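Local coordinates for protein alpha-1,2-mannosidase (PDB 2WW2) that hydrolyses alpha-mannosidic linkages with inversion of configuration, as a calcium-dependent mannosidase of glycoside hydrolase family 92, at residues 435-440 against 495-500; 190-195 against 217-222; 269-274 against 286-291; 390-395 against 459-464. One frame throughout, in Å; residues are numbered along the deposited sequence.

Contacts 1, 3 and 4 all fall in the family 92 catalytic region, whereas contact 2 belongs to the N-terminal region, with its centre about 65 Å from that of contact 1 and on the opposite side of the chain's centre. Contact 3 lies deepest, its centre about 14 Å from the centre of the chain; the nearest atoms of contacts 3 and 4 are about 13 Å apart. Its helix 281-294 also leans through Cys290 on Tyr622, a residue of a sodium site completed by Ser19, Gly624 and Asp627. Contacts 1 and 4 interleave along the chain: helix 444-465 starts just after 435-440 and carries 459-464, and their nearest atoms are about 16 Å apart.

Contact 1: 435-440 against 495-500; sequences YVPYPE and KDAKGN
Tyr438 N donates to Lys495 O (3.0 Å), joining two irregular backbones that come nearest at Pro437 and Asp496, whose CA atoms are 4.7 Å apart. Segment 495-500 contains a type I beta turn, Asp496 to Gly499. Asp496 OD1 accepts from Lys498 N (2.8 Å), closing an Asx turn, and also from Asn500 N; the two donors reach it from opposite faces of the carboxylate plane. Gly499 has a positive phi that favours glycine. Tyr435 grips this turn from one end. With CG between the backbone N and the carbonyl carbon (chi1 63°), its ring is carried toward the turn, where OH donates to Asp496 O (2.9 Å), almost in line with the C=O bond; Gly499 N shares that acceptor. The aliphatic chain of Lys495 crosses the Tyr435 side chain at about a right angle, CB being 3.7 Å from OH, before NZ leaves for Asn483 O and a cation-pi contact with Trp501. Pro437 fills the middle, with CG 4.1 Å from Ala497 CB, and Tyr429 of helix 427-433 touches both residues as well as Glu440. The contact thus fastens the link between helices 427-433 and 444-465 of the catalytic domain to a later loop. At the other end, Glu440 bends at chi2 (86°) to bring OE2 2.9 Å from Ala497 N, which meets it from above the carboxylate plane.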
loop_
_atom_site.group_PDB
_atom_site.type_symbol
_atom_site.label_atom_id
_atom_site.label_comp_id
_atom_site.label_asym_id
_atom_site.label_seq_id
_atom_site.Cartn_x
_atom_site.Cartn_y
_atom_site.Cartn_z
ATOM N N TYR A 435 31.287 -14.294 -2.631
ATOM C CA TYR A 435 29.859 -14.081 -2.923
ATOM C C TYR A 435 29.674 -14.221 -4.421
ATOM O O TYR A 435 30.651 -14.143 -5.180
ATOM C CB TYR A 435 29.379 -12.689 -2.460
ATOM C CG TYR A 435 30.077 -11.555 -3.187
ATOM C CD1 TYR A 435 29.579 -11.055 -4.390
ATOM C CD2 TYR A 435 31.255 -11.005 -2.685
ATOM C CE1 TYR A 435 30.233 -10.038 -5.063
ATOM C CE2 TYR A 435 31.908 -9.985 -3.350
ATOM C CZ TYR A 435 31.398 -9.507 -4.536
ATOM O OH TYR A 435 32.059 -8.484 -5.205
ATOM N N VAL A 436 28.429 -14.419 -4.850
ATOM C CA VAL A 436 28.100 -14.426 -6.266
ATOM C C VAL A 436 27.688 -13.009 -6.680
ATOM O O VAL A 436 26.834 -12.397 -6.014
ATOM C CB VAL A 436 26.938 -15.397 -6.587
ATOM C CG1 VAL A 436 26.705 -15.472 -8.091
ATOM C CG2 VAL A 436 27.218 -16.789 -5.999
ATOM N N PRO A 437 28.301 -12.478 -7.768
ATOM C CA PRO A 437 28.042 -11.084 -8.133
ATOM C C PRO A 437 26.864 -10.921 -9.091
ATOM O O PRO A 437 26.590 -11.804 -9.911
ATOM C CB PRO A 437 29.345 -10.663 -8.820
ATOM C CG PRO A 437 29.785 -11.930 -9.531
ATOM C CD PRO A 437 29.458 -13.034 -8.507
ATOM N N TYR A 438 26.170 -9.790 -8.955
ATOM C CA TYR A 438 25.071 -9.386 -9.843
ATOM C C TYR A 438 25.510 -8.050 -10.457
ATOM O O TYR A 438 26.100 -7.243 -9.775
ATOM C CB TYR A 438 23.775 -9.210 -9.031
ATOM C CG TYR A 438 22.583 -8.811 -9.880
ATOM C CD1 TYR A 438 21.797 -9.776 -10.507
ATOM C CD2 TYR A 438 22.265 -7.476 -10.080
ATOM C CE1 TYR A 438 20.722 -9.420 -11.301
ATOM C CE2 TYR A 438 21.183 -7.100 -10.892
ATOM C CZ TYR A 438 20.426 -8.075 -11.488
ATOM O OH TYR A 438 19.364 -7.723 -12.277
ATOM N N PRO A 439 25.193 -7.794 -11.743
ATOM C CA PRO A 439 24.303 -8.516 -12.643
ATOM C C PRO A 439 24.974 -9.666 -13.394
ATOM O O PRO A 439 24.352 -10.257 -14.274
ATOM C CB PRO A 439 23.860 -7.424 -13.628
ATOM C CG PRO A 439 25.099 -6.519 -13.731
ATOM C CD PRO A 439 25.816 -6.624 -12.394
ATOM N N GLU A 440 26.220 -9.988 -13.058
ATOM C CA GLU A 440 26.922 -11.102 -13.702
ATOM C C GLU A 440 26.158 -12.423 -13.630
ATOM O O GLU A 440 26.186 -13.212 -14.569
ATOM C CB GLU A 440 28.300 -11.292 -13.083
ATOM C CG GLU A 440 29.292 -10.171 -13.417
ATOM C CD GLU A 440 29.206 -8.992 -12.462
ATOM O OE1 GLU A 440 28.266 -8.951 -11.638
ATOM O OE2 GLU A 440 30.084 -8.102 -12.538
ATOM N N LYS A 495 26.599 -6.958 -4.935
ATOM C CA LYS A 495 27.765 -6.279 -5.513
ATOM C C LYS A 495 28.065 -6.881 -6.878
ATOM O O LYS A 495 27.755 -8.046 -7.116
ATOM C CB LYS A 495 29.014 -6.494 -4.645
ATOM C CG LYS A 495 28.996 -5.884 -3.257
ATOM C CD LYS A 495 30.156 -6.470 -2.443
ATOM C CE LYS A 495 30.300 -5.802 -1.096
ATOM N NZ LYS A 495 31.133 -6.646 -0.161
ATOM N N ASP A 496 28.681 -6.107 -7.769
ATOM C CA ASP A 496 29.172 -6.659 -9.035
ATOM C C ASP A 496 30.507 -7.383 -8.818
ATOM O O ASP A 496 30.971 -7.492 -7.689
ATOM C CB ASP A 496 29.270 -5.568 -10.116
ATOM C CG ASP A 496 30.320 -4.520 -9.804
ATOM O OD1 ASP A 496 31.178 -4.759 -8.924
ATOM O OD2 ASP A 496 30.291 -3.447 -10.459
ATOM N N ALA A 497 31.118 -7.893 -9.882
ATOM C CA ALA A 497 32.354 -8.668 -9.735
ATOM C C ALA A 497 33.536 -7.807 -9.276
ATOM O O ALA A 497 34.564 -8.330 -8.841
ATOM C CB ALA A 497 32.692 -9.406 -11.045
ATOM N N LYS A 498 33.386 -6.488 -9.359
ATOM C CA LYS A 498 34.443 -5.585 -8.906
ATOM C C LYS A 498 34.219 -5.083 -7.481
ATOM O O LYS A 498 35.000 -4.291 -6.971
ATOM C CB LYS A 498 34.586 -4.408 -9.863
ATOM C CG LYS A 498 35.152 -4.806 -11.215
ATOM C CD LYS A 498 35.994 -3.684 -11.816
ATOM C CE LYS A 498 35.143 -2.596 -12.485
ATOM N NZ LYS A 498 34.563 -3.035 -13.792
ATOM N N GLY A 499 33.147 -5.536 -6.839
ATOM C CA GLY A 499 32.934 -5.189 -5.440
ATOM C C GLY A 499 32.092 -3.949 -5.220
ATOM O O GLY A 499 31.929 -3.507 -4.088
ATOM N N ASN A 500 31.556 -3.385 -6.302
ATOM C CA ASN A 500 30.702 -2.206 -6.221
ATOM C C ASN A 500 29.283 -2.586 -5.809
ATOM O O ASN A 500 28.659 -3.409 -6.473
ATOM C CB ASN A 500 30.624 -1.517 -7.590
ATOM C CG ASN A 500 31.996 -1.107 -8.136
ATOM O OD1 ASN A 500 32.334 -1.394 -9.289
ATOM N ND2 ASN A 500 32.781 -0.447 -7.313
#

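Contact 2: 190-195 against 217-222; sequences HPVIEY and AYLKFD
A classic beta bulge sets Ile193 and Glu194 together against Lys220: Ile193 N donates to Lys220 O (2.9 Å), and Lys220 N in turn to Glu194 O (2.8 Å). Beyond it, Tyr195 and Leu219 form an antiparallel non-hydrogen-bonded pair. With CG between the backbone N and the carbonyl carbon (chi1 83°), the Tyr218 ring lies against the backbone of Tyr195, whose C is 3.4 Å above one face, toward the rim. Tyr218 OH bonds to His205 ND1 and to two waters, one also held by Glu194 OE1 and the other by Tyr195 O. A leucine at Tyr218 would probably leave His205 and both waters without their phenolic mate and uncover the peptide of Tyr195. Glu194 and Lys220 run side by side; a further water bridges Glu194 OE2 and Lys220 NZ, 4.8 Å apart. Val192 CG2 packs on Leu219 CD2 (3.6 Å) and Phe221 CE1, while His190 O meets the Phe221 ring at its edge. A fourth water joins Pro191 O to Asp222 N. In this N-terminal domain, of the galactose mutarotase-like clan, strand 216-221 runs between strands 194-198 and 143-148, and Phe221 touches Val145 of strand 143-148 and Leu229 of strand 229-236.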
loop_
_atom_site.group_PDB
_atom_site.type_symbol
_atom_site.label_atom_id
_atom_site.label_comp_id
_atom_site.label_asym_id
_atom_site.label_seq_id
_atom_site.Cartn_x
_atom_site.Cartn_y
_atom_site.Cartn_z
ATOM N N HIS A 190 -16.923 -55.733 -18.158
ATOM C CA HIS A 190 -18.052 -56.111 -19.007
ATOM C C HIS A 190 -17.632 -56.156 -20.473
ATOM O O HIS A 190 -16.647 -55.522 -20.854
ATOM C CB HIS A 190 -19.201 -55.119 -18.804
ATOM C CG HIS A 190 -19.984 -55.357 -17.550
ATOM N ND1 HIS A 190 -19.520 -55.001 -16.300
ATOM C CD2 HIS A 190 -21.207 -55.909 -17.355
ATOM C CE1 HIS A 190 -20.417 -55.339 -15.389
ATOM N NE2 HIS A 190 -21.453 -55.887 -16.004
ATOM N N PRO A 191 -18.372 -56.917 -21.298
ATOM C CA PRO A 191 -18.056 -57.054 -22.718
ATOM C C PRO A 191 -18.007 -55.720 -23.444
ATOM O O PRO A 191 -18.870 -54.851 -23.233
ATOM C CB PRO A 191 -19.236 -57.853 -23.270
ATOM C CG PRO A 191 -19.758 -58.624 -22.084
ATOM C CD PRO A 191 -19.519 -57.758 -20.892
ATOM N N VAL A 192 -17.013 -55.591 -24.312
ATOM C CA VAL A 192 -16.842 -54.425 -25.149
ATOM C C VAL A 192 -17.636 -54.645 -26.433
ATOM O O VAL A 192 -17.236 -55.430 -27.283
ATOM C CB VAL A 192 -15.354 -54.223 -25.481
ATOM C CG1 VAL A 192 -15.164 -53.056 -26.455
ATOM C CG2 VAL A 192 -14.546 -54.003 -24.195
ATOM N N ILE A 193 -18.759 -53.955 -26.570
ATOM C CA ILE A 193 -19.679 -54.166 -27.688
ATOM C C ILE A 193 -19.200 -53.498 -28.970
ATOM O O ILE A 193 -19.281 -54.097 -30.048
ATOM C CB ILE A 193 -21.078 -53.628 -27.351
ATOM C CG1 ILE A 193 -21.542 -54.207 -26.016
ATOM C CG2 ILE A 193 -22.076 -53.963 -28.463
ATOM C CD1 ILE A 193 -21.419 -55.708 -25.915
ATOM N N GLU A 194 -18.727 -52.253 -28.858
ATOM C CA GLU A 194 -18.144 -51.534 -30.001
ATOM C C GLU A 194 -16.892 -50.785 -29.516
ATOM O O GLU A 194 -16.703 -50.599 -28.316
ATOM C CB GLU A 194 -19.161 -50.569 -30.645
ATOM C CG GLU A 194 -20.416 -51.294 -31.160
ATOM C CD GLU A 194 -21.530 -50.359 -31.624
ATOM O OE1 GLU A 194 -21.241 -49.210 -32.007
ATOM O OE2 GLU A 194 -22.707 -50.779 -31.602
ATOM N N TYR A 195 -16.025 -50.387 -30.443
ATOM C CA TYR A 195 -14.748 -49.803 -30.061
ATOM C C TYR A 195 -14.171 -49.099 -31.280
ATOM O O TYR A 195 -14.619 -49.308 -32.414
ATOM C CB TYR A 195 -13.793 -50.902 -29.585
ATOM C CG TYR A 195 -13.937 -52.143 -30.456
ATOM C CD1 TYR A 195 -13.209 -52.277 -31.627
ATOM C CD2 TYR A 195 -14.856 -53.141 -30.126
ATOM C CE1 TYR A 195 -13.369 -53.395 -32.446
ATOM C CE2 TYR A 195 -15.033 -54.257 -30.935
ATOM C CZ TYR A 195 -14.282 -54.378 -32.091
ATOM O OH TYR A 195 -14.451 -55.480 -32.902
ATOM N N ALA A 217 -8.952 -43.763 -27.626
ATOM C CA ALA A 217 -9.694 -44.957 -28.026
ATOM C C ALA A 217 -10.991 -44.909 -27.279
ATOM O O ALA A 217 -11.057 -44.333 -26.179
ATOM C CB ALA A 217 -8.936 -46.217 -27.659
ATOM N N TYR A 218 -12.025 -45.488 -27.865
ATOM C CA TYR A 218 -13.285 -45.611 -27.140
ATOM C C TYR A 218 -13.724 -47.055 -27.081
ATOM O O TYR A 218 -13.404 -47.854 -27.955
ATOM C CB TYR A 218 -14.388 -44.732 -27.756
ATOM C CG TYR A 218 -15.095 -45.347 -28.945
ATOM C CD1 TYR A 218 -16.158 -46.242 -28.759
ATOM C CD2 TYR A 218 -14.706 -45.042 -30.245
ATOM C CE1 TYR A 218 -16.814 -46.799 -29.837
ATOM C CE2 TYR A 218 -15.358 -45.613 -31.332
ATOM C CZ TYR A 218 -16.414 -46.481 -31.110
ATOM O OH TYR A 218 -17.067 -47.047 -32.175
ATOM N N LEU A 219 -14.464 -47.364 -26.024
ATOM C CA LEU A 219 -15.083 -48.645 -25.818
ATOM C C LEU A 219 -16.529 -48.353 -25.481
ATOM O O LEU A 219 -16.803 -47.416 -24.733
ATOM C CB LEU A 219 -14.429 -49.346 -24.627
ATOM C CG LEU A 219 -12.947 -49.635 -24.862
ATOM C CD1 LEU A 219 -12.096 -48.544 -24.212
ATOM C CD2 LEU A 219 -12.610 -50.989 -24.306
ATOM N N LYS A 220 -17.445 -49.128 -26.065
ATOM C CA LYS A 220 -18.867 -48.979 -25.795
ATOM C C LYS A 220 -19.375 -50.224 -25.065
ATOM O O LYS A 220 -18.999 -51.348 -25.420
ATOM C CB LYS A 220 -19.620 -48.794 -27.117
ATOM C CG LYS A 220 -21.100 -48.468 -26.977
ATOM C CD LYS A 220 -21.696 -48.279 -28.382
ATOM C CE LYS A 220 -22.989 -47.488 -28.360
ATOM N NZ LYS A 220 -24.086 -48.254 -27.708
ATOM N N PHE A 221 -20.227 -50.034 -24.055
ATOM C CA PHE A 221 -20.690 -51.149 -23.227
ATOM C C PHE A 221 -22.201 -51.336 -23.255
ATOM O O PHE A 221 -22.929 -50.533 -23.832
ATOM C CB PHE A 221 -20.202 -50.994 -21.775
ATOM C CG PHE A 221 -18.709 -50.910 -21.663
ATOM C CD1 PHE A 221 -17.942 -52.063 -21.583
ATOM C CD2 PHE A 221 -18.068 -49.679 -21.709
ATOM C CE1 PHE A 221 -16.556 -51.984 -21.510
ATOM C CE2 PHE A 221 -16.695 -49.587 -21.641
ATOM C CZ PHE A 221 -15.929 -50.730 -21.537
ATOM N N ASP A 222 -22.653 -52.416 -22.634
ATOM C CA ASP A 222 -24.078 -52.664 -22.476
ATOM C C ASP A 222 -24.289 -53.241 -21.090
ATOM O O ASP A 222 -24.860 -54.325 -20.933
ATOM C CB ASP A 222 -24.582 -53.639 -23.536
ATOM C CG ASP A 222 -26.085 -53.694 -23.589
ATOM O OD1 ASP A 222 -26.732 -52.763 -23.061
ATOM O OD2 ASP A 222 -26.621 -54.663 -24.158
HETATM O O HOH W 1 -21.067 -54.620 -21.790
HETATM O O HOH W 2 -19.855 -46.949 -31.562
HETATM O O HOH W 3 -24.273 -50.718 -29.412
HETATM O O HOH W 4 -17.305 -49.347 -33.732
#

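Contact 3: 269-274 against 286-291; sequences NYLGRV and TFYSCL
Tyr288 OH is gripped twice: it donates to Val274 O (2.6 Å) and is hydrogen-bonded to Ala276 N, so one phenol holds two peptide groups of strand 274-277. Val274 O lies at the ring edge, in its plane, and Leu271 O also comes to the edge, 3.7 Å from CE1. Phe287 CD2 lies 3.6 Å above the centre of one face, and the Phe7 ring also stacks with Tyr288. A phenylalanine in place of Tyr288 would probably leave Val274 O and Ala276 N without their shared hydroxyl partner. Between the two carbonyls runs a type I beta turn, Leu271 to Val274, through which helix 256-271 passes into the edge strand 274-277 of a mixed sheet before the chain returns as helix 281-294. The remaining contacts are apolar. Leu271 and Leu291 slide past each other in opposite directions, CD2 of the former 3.7 Å from CG of the latter. Val274 places CG1 between its backbone N and carbonyl carbon (chi1 51°), which puts that methyl 3.6 Å from Leu291 CD2, and its CG2 meets the edge of Phe287 at CZ (3.9 Å). Phe659 packs edge-to-face with Phe287, and Leu341 of helix 338-345 touches Leu291.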
loop_
_atom_site.group_PDB
_atom_site.type_symbol
_atom_site.label_atom_id
_atom_site.label_comp_id
_atom_site.label_asym_id
_atom_site.label_seq_id
_atom_site.Cartn_x
_atom_site.Cartn_y
_atom_site.Cartn_z
ATOM N N ASN A 269 -2.730 -45.512 8.728
ATOM C CA ASN A 269 -1.453 -45.965 9.288
ATOM C C ASN A 269 -0.393 -44.854 9.297
ATOM O O ASN A 269 0.252 -44.602 10.318
ATOM C CB ASN A 269 -0.921 -47.185 8.515
ATOM C CG ASN A 269 -1.705 -48.481 8.827
ATOM O OD1 ASN A 269 -2.531 -48.525 9.751
ATOM N ND2 ASN A 269 -1.423 -49.540 8.069
ATOM N N TYR A 270 -0.190 -44.218 8.152
ATOM C CA TYR A 270 0.849 -43.189 8.038
ATOM C C TYR A 270 0.454 -41.880 8.734
ATOM O O TYR A 270 1.272 -41.291 9.453
ATOM C CB TYR A 270 1.254 -42.958 6.571
ATOM C CG TYR A 270 2.115 -44.096 6.031
ATOM C CD1 TYR A 270 3.468 -44.168 6.336
ATOM C CD2 TYR A 270 1.564 -45.106 5.249
ATOM C CE1 TYR A 270 4.257 -45.220 5.866
ATOM C CE2 TYR A 270 2.337 -46.162 4.787
ATOM C CZ TYR A 270 3.674 -46.205 5.096
ATOM O OH TYR A 270 4.428 -47.237 4.619
ATOM N N LEU A 271 -0.792 -41.432 8.559
ATOM C CA LEU A 271 -1.233 -40.221 9.271
ATOM C C LEU A 271 -1.169 -40.457 10.773
ATOM O O LEU A 271 -0.852 -39.544 11.540
ATOM C CB LEU A 271 -2.659 -39.783 8.876
ATOM C CG LEU A 271 -2.844 -39.419 7.388
ATOM C CD1 LEU A 271 -4.327 -39.272 7.044
ATOM C CD2 LEU A 271 -2.048 -38.156 7.020
ATOM N N GLY A 272 -1.495 -41.675 11.191
ATOM C CA GLY A 272 -1.612 -41.988 12.620
ATOM C C GLY A 272 -0.294 -42.031 13.366
ATOM O O GLY A 272 -0.277 -42.181 14.594
ATOM N N ARG A 273 0.817 -41.887 12.646
ATOM C CA ARG A 273 2.101 -41.786 13.334
ATOM C C ARG A 273 2.221 -40.518 14.173
ATOM O O ARG A 273 3.071 -40.449 15.060
ATOM C CB ARG A 273 3.282 -41.905 12.374
ATOM C CG ARG A 273 3.361 -43.263 11.702
ATOM C CD ARG A 273 4.742 -43.474 11.124
ATOM N NE ARG A 273 4.827 -44.731 10.391
ATOM C CZ ARG A 273 5.857 -45.065 9.631
ATOM N NH1 ARG A 273 6.866 -44.218 9.507
ATOM N NH2 ARG A 273 5.873 -46.234 8.986
ATOM N N VAL A 274 1.389 -39.517 13.891
ATOM C CA VAL A 274 1.219 -38.425 14.834
ATOM C C VAL A 274 -0.252 -38.275 15.219
ATOM O O VAL A 274 -1.129 -38.067 14.369
ATOM C CB VAL A 274 1.902 -37.073 14.404
ATOM C CG1 VAL A 274 1.508 -36.677 13.001
ATOM C CG2 VAL A 274 1.566 -35.947 15.425
ATOM N N THR A 286 -7.395 -29.242 9.428
ATOM C CA THR A 286 -6.271 -28.474 8.875
ATOM C C THR A 286 -4.999 -29.284 9.022
ATOM O O THR A 286 -4.255 -29.471 8.065
ATOM C CB THR A 286 -6.141 -27.109 9.572
ATOM O OG1 THR A 286 -7.393 -26.415 9.472
ATOM C CG2 THR A 286 -5.054 -26.253 8.886
ATOM N N PHE A 287 -4.774 -29.791 10.230
ATOM C CA PHE A 287 -3.574 -30.569 10.541
ATOM C C PHE A 287 -3.416 -31.812 9.652
ATOM O O PHE A 287 -2.357 -32.032 9.061
ATOM C CB PHE A 287 -3.612 -30.992 12.018
ATOM C CG PHE A 287 -2.385 -31.743 12.473
ATOM C CD1 PHE A 287 -1.183 -31.064 12.719
ATOM C CD2 PHE A 287 -2.426 -33.119 12.659
ATOM C CE1 PHE A 287 -0.056 -31.755 13.140
ATOM C CE2 PHE A 287 -1.306 -33.818 13.082
ATOM C CZ PHE A 287 -0.113 -33.139 13.321
ATOM N N TYR A 288 -4.454 -32.645 9.578
ATOM C CA TYR A 288 -4.328 -33.879 8.807
ATOM C C TYR A 288 -4.334 -33.643 7.307
ATOM O O TYR A 288 -3.712 -34.386 6.575
ATOM C CB TYR A 288 -5.371 -34.926 9.262
ATOM C CG TYR A 288 -4.928 -35.488 10.598
ATOM C CD1 TYR A 288 -3.774 -36.271 10.675
ATOM C CD2 TYR A 288 -5.605 -35.178 11.779
ATOM C CE1 TYR A 288 -3.313 -36.768 11.891
ATOM C CE2 TYR A 288 -5.146 -35.660 13.004
ATOM C CZ TYR A 288 -3.996 -36.460 13.044
ATOM O OH TYR A 288 -3.517 -36.952 14.245
ATOM N N SER A 289 -5.027 -32.608 6.853
ATOM C CA SER A 289 -4.922 -32.218 5.435
ATOM C C SER A 289 -3.501 -31.798 5.081
ATOM O O SER A 289 -2.964 -32.233 4.060
ATOM C CB SER A 289 -5.902 -31.094 5.118
ATOM O OG SER A 289 -7.255 -31.522 5.317
ATOM N N CYS A 290 -2.886 -30.963 5.921
ATOM C CA CYS A 290 -1.484 -30.580 5.690
ATOM C C CYS A 290 -0.575 -31.795 5.736
ATOM O O CYS A 290 0.373 -31.892 4.947
ATOM C CB CYS A 290 -1.019 -29.528 6.720
ATOM S SG CYS A 290 -1.783 -27.914 6.493
ATOM N N LEU A 291 -0.845 -32.729 6.655
ATOM C CA LEU A 291 0.008 -33.908 6.757
ATOM C C LEU A 291 -0.155 -34.770 5.495
ATOM O O LEU A 291 0.829 -35.249 4.920
ATOM C CB LEU A 291 -0.292 -34.721 8.040
ATOM C CG LEU A 291 0.573 -35.966 8.336
ATOM C CD1 LEU A 291 2.102 -35.627 8.328
ATOM C CD2 LEU A 291 0.164 -36.641 9.639
#

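Contact 4: 390-395 against 459-464; sequences DAWMKG and ARFAES
Trp392 and Phe461 make a T-shaped aromatic pair: the edge of Phe461 points at the face of the indole, centroid to centroid 4.7 Å from the five-membered ring, with planes at 72°. Phe461 CE1 does the touching, 3.4 Å from Trp392 CD2. Both rings project with CG anti to the backbone N (chi1 -168° for Trp392), which directs them toward each other between the helices. Van der Waals contacts come from Met393, bent at chi2 (-53°), whose CE settles 3.4 Å from Arg460 O and 3.6 Å from Ser464 OG, while its CG lies beside Arg460 NH2 (3.7 Å). No hydrogen bond spans the two segments; Ser464 OG and Arg460 NH2 bond to other groups. Ser464 OG donates back to Phe461 O (2.9 Å), and Arg460 NH2 reaches Gly648 O. Just past the end of helix 383-393, Lys394 NZ forms a salt bridge back to Asp390 OD2 (3.0 Å), and Gly395, with positive phi, ends that helix in a Schellman motif. The contact joins the C-terminal end of helix 383-393 to that of helix 444-465 in the helical catalytic domain; helix 401-413 covers Phe461 through Ala404, Leu405 and Met408, and helix 468-475 packs on Arg460 through Tyr475.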
loop_
_atom_site.group_PDB
_atom_site.type_symbol
_atom_site.label_atom_id
_atom_site.label_comp_id
_atom_site.label_asym_id
_atom_site.label_seq_id
_atom_site.Cartn_x
_atom_site.Cartn_y
_atom_site.Cartn_z
ATOM N N ASP A 390 21.271 -33.519 6.910
ATOM C CA ASP A 390 20.270 -33.522 7.972
ATOM C C ASP A 390 19.979 -34.966 8.391
ATOM O O ASP A 390 19.923 -35.286 9.604
ATOM C CB ASP A 390 18.982 -32.805 7.540
ATOM C CG ASP A 390 17.973 -32.695 8.676
ATOM O OD1 ASP A 390 18.308 -32.060 9.711
ATOM O OD2 ASP A 390 16.854 -33.253 8.547
ATOM N N ALA A 391 19.808 -35.848 7.399
ATOM C CA ALA A 391 19.532 -37.261 7.685
ATOM C C ALA A 391 20.711 -37.891 8.401
ATOM O O ALA A 391 20.543 -38.567 9.416
ATOM C CB ALA A 391 19.224 -38.024 6.403
ATOM N N TRP A 392 21.911 -37.634 7.897
ATOM C CA TRP A 392 23.112 -38.242 8.463
ATOM C C TRP A 392 23.259 -37.892 9.942
ATOM O O TRP A 392 23.628 -38.749 10.760
ATOM C CB TRP A 392 24.339 -37.774 7.686
ATOM C CG TRP A 392 25.589 -38.553 7.995
ATOM C CD1 TRP A 392 26.508 -38.276 8.963
ATOM C CD2 TRP A 392 26.056 -39.732 7.324
ATOM N NE1 TRP A 392 27.522 -39.205 8.935
ATOM C CE2 TRP A 392 27.269 -40.107 7.934
ATOM C CE3 TRP A 392 25.570 -40.497 6.261
ATOM C CZ2 TRP A 392 27.995 -41.238 7.532
ATOM C CZ3 TRP A 392 26.295 -41.617 5.854
ATOM C CH2 TRP A 392 27.494 -41.968 6.486
ATOM N N MET A 393 22.977 -36.635 10.285
ATOM C CA MET A 393 23.206 -36.179 11.654
ATOM C C MET A 393 22.140 -36.704 12.599
ATOM O O MET A 393 22.260 -36.565 13.814
ATOM C CB MET A 393 23.273 -34.661 11.720
ATOM C CG MET A 393 24.418 -34.084 10.907
ATOM S SD MET A 393 26.004 -34.838 11.316
ATOM C CE MET A 393 27.006 -34.167 10.017
ATOM N N LYS A 394 21.101 -37.306 12.026
ATOM C CA LYS A 394 20.023 -37.903 12.778
ATOM C C LYS A 394 20.132 -39.422 12.757
ATOM O O LYS A 394 19.193 -40.122 13.158
ATOM C CB LYS A 394 18.671 -37.468 12.188
ATOM C CG LYS A 394 18.370 -36.015 12.443
ATOM C CD LYS A 394 17.169 -35.512 11.647
ATOM C CE LYS A 394 16.847 -34.065 12.052
ATOM N NZ LYS A 394 15.661 -33.569 11.296
ATOM N N GLY A 395 21.267 -39.931 12.290
ATOM C CA GLY A 395 21.531 -41.368 12.341
ATOM C C GLY A 395 20.972 -42.149 11.166
ATOM O O GLY A 395 20.965 -43.373 11.182
ATOM N N ALA A 459 30.593 -28.749 5.629
ATOM C CA ALA A 459 31.603 -28.687 6.694
ATOM C C ALA A 459 31.201 -29.616 7.850
ATOM O O ALA A 459 32.027 -30.361 8.397
ATOM C CB ALA A 459 31.770 -27.263 7.198
ATOM N N ARG A 460 29.934 -29.546 8.233
ATOM C CA ARG A 460 29.435 -30.379 9.320
ATOM C C ARG A 460 29.639 -31.853 8.984
ATOM O O ARG A 460 30.051 -32.636 9.838
ATOM C CB ARG A 460 27.945 -30.104 9.533
ATOM C CG ARG A 460 27.661 -28.744 10.195
ATOM C CD ARG A 460 27.646 -28.941 11.705
ATOM N NE ARG A 460 26.518 -29.804 12.001
ATOM C CZ ARG A 460 26.353 -30.547 13.089
ATOM N NH1 ARG A 460 27.272 -30.566 14.070
ATOM N NH2 ARG A 460 25.243 -31.272 13.183
ATOM N N PHE A 461 29.288 -32.221 7.750
ATOM C CA PHE A 461 29.394 -33.595 7.272
ATOM C C PHE A 461 30.832 -34.060 7.308
ATOM O O PHE A 461 31.124 -35.113 7.896
ATOM C CB PHE A 461 28.791 -33.745 5.860
ATOM C CG PHE A 461 28.654 -35.174 5.399
ATOM C CD1 PHE A 461 27.657 -36.000 5.918
ATOM C CD2 PHE A 461 29.507 -35.690 4.424
ATOM C CE1 PHE A 461 27.531 -37.316 5.489
ATOM C CE2 PHE A 461 29.380 -36.992 3.989
ATOM C CZ PHE A 461 28.404 -37.820 4.529
ATOM N N ALA A 462 31.734 -33.277 6.717
ATOM C CA ALA A 462 33.142 -33.657 6.687
ATOM C C ALA A 462 33.672 -33.802 8.116
ATOM O O ALA A 462 34.413 -34.733 8.419
ATOM C CB ALA A 462 33.968 -32.636 5.935
ATOM N N GLU A 463 33.306 -32.863 8.985
ATOM C CA GLU A 463 33.811 -32.897 10.367
ATOM C C GLU A 463 33.404 -34.199 11.060
ATOM O O GLU A 463 34.208 -34.816 11.770
ATOM C CB GLU A 463 33.310 -31.681 11.165
ATOM C CG GLU A 463 33.995 -31.551 12.511
ATOM C CD GLU A 463 33.752 -30.211 13.176
ATOM O OE1 GLU A 463 32.580 -29.826 13.301
ATOM O OE2 GLU A 463 34.753 -29.562 13.568
ATOM N N SER A 464 32.161 -34.624 10.842
ATOM C CA SER A 464 31.650 -35.853 11.457
ATOM C C SER A 464 32.344 -37.120 10.935
ATOM O O SER A 464 32.282 -38.164 11.580
ATOM C CB SER A 464 30.122 -35.963 11.319
ATOM O OG SER A 464 29.764 -36.498 10.053
#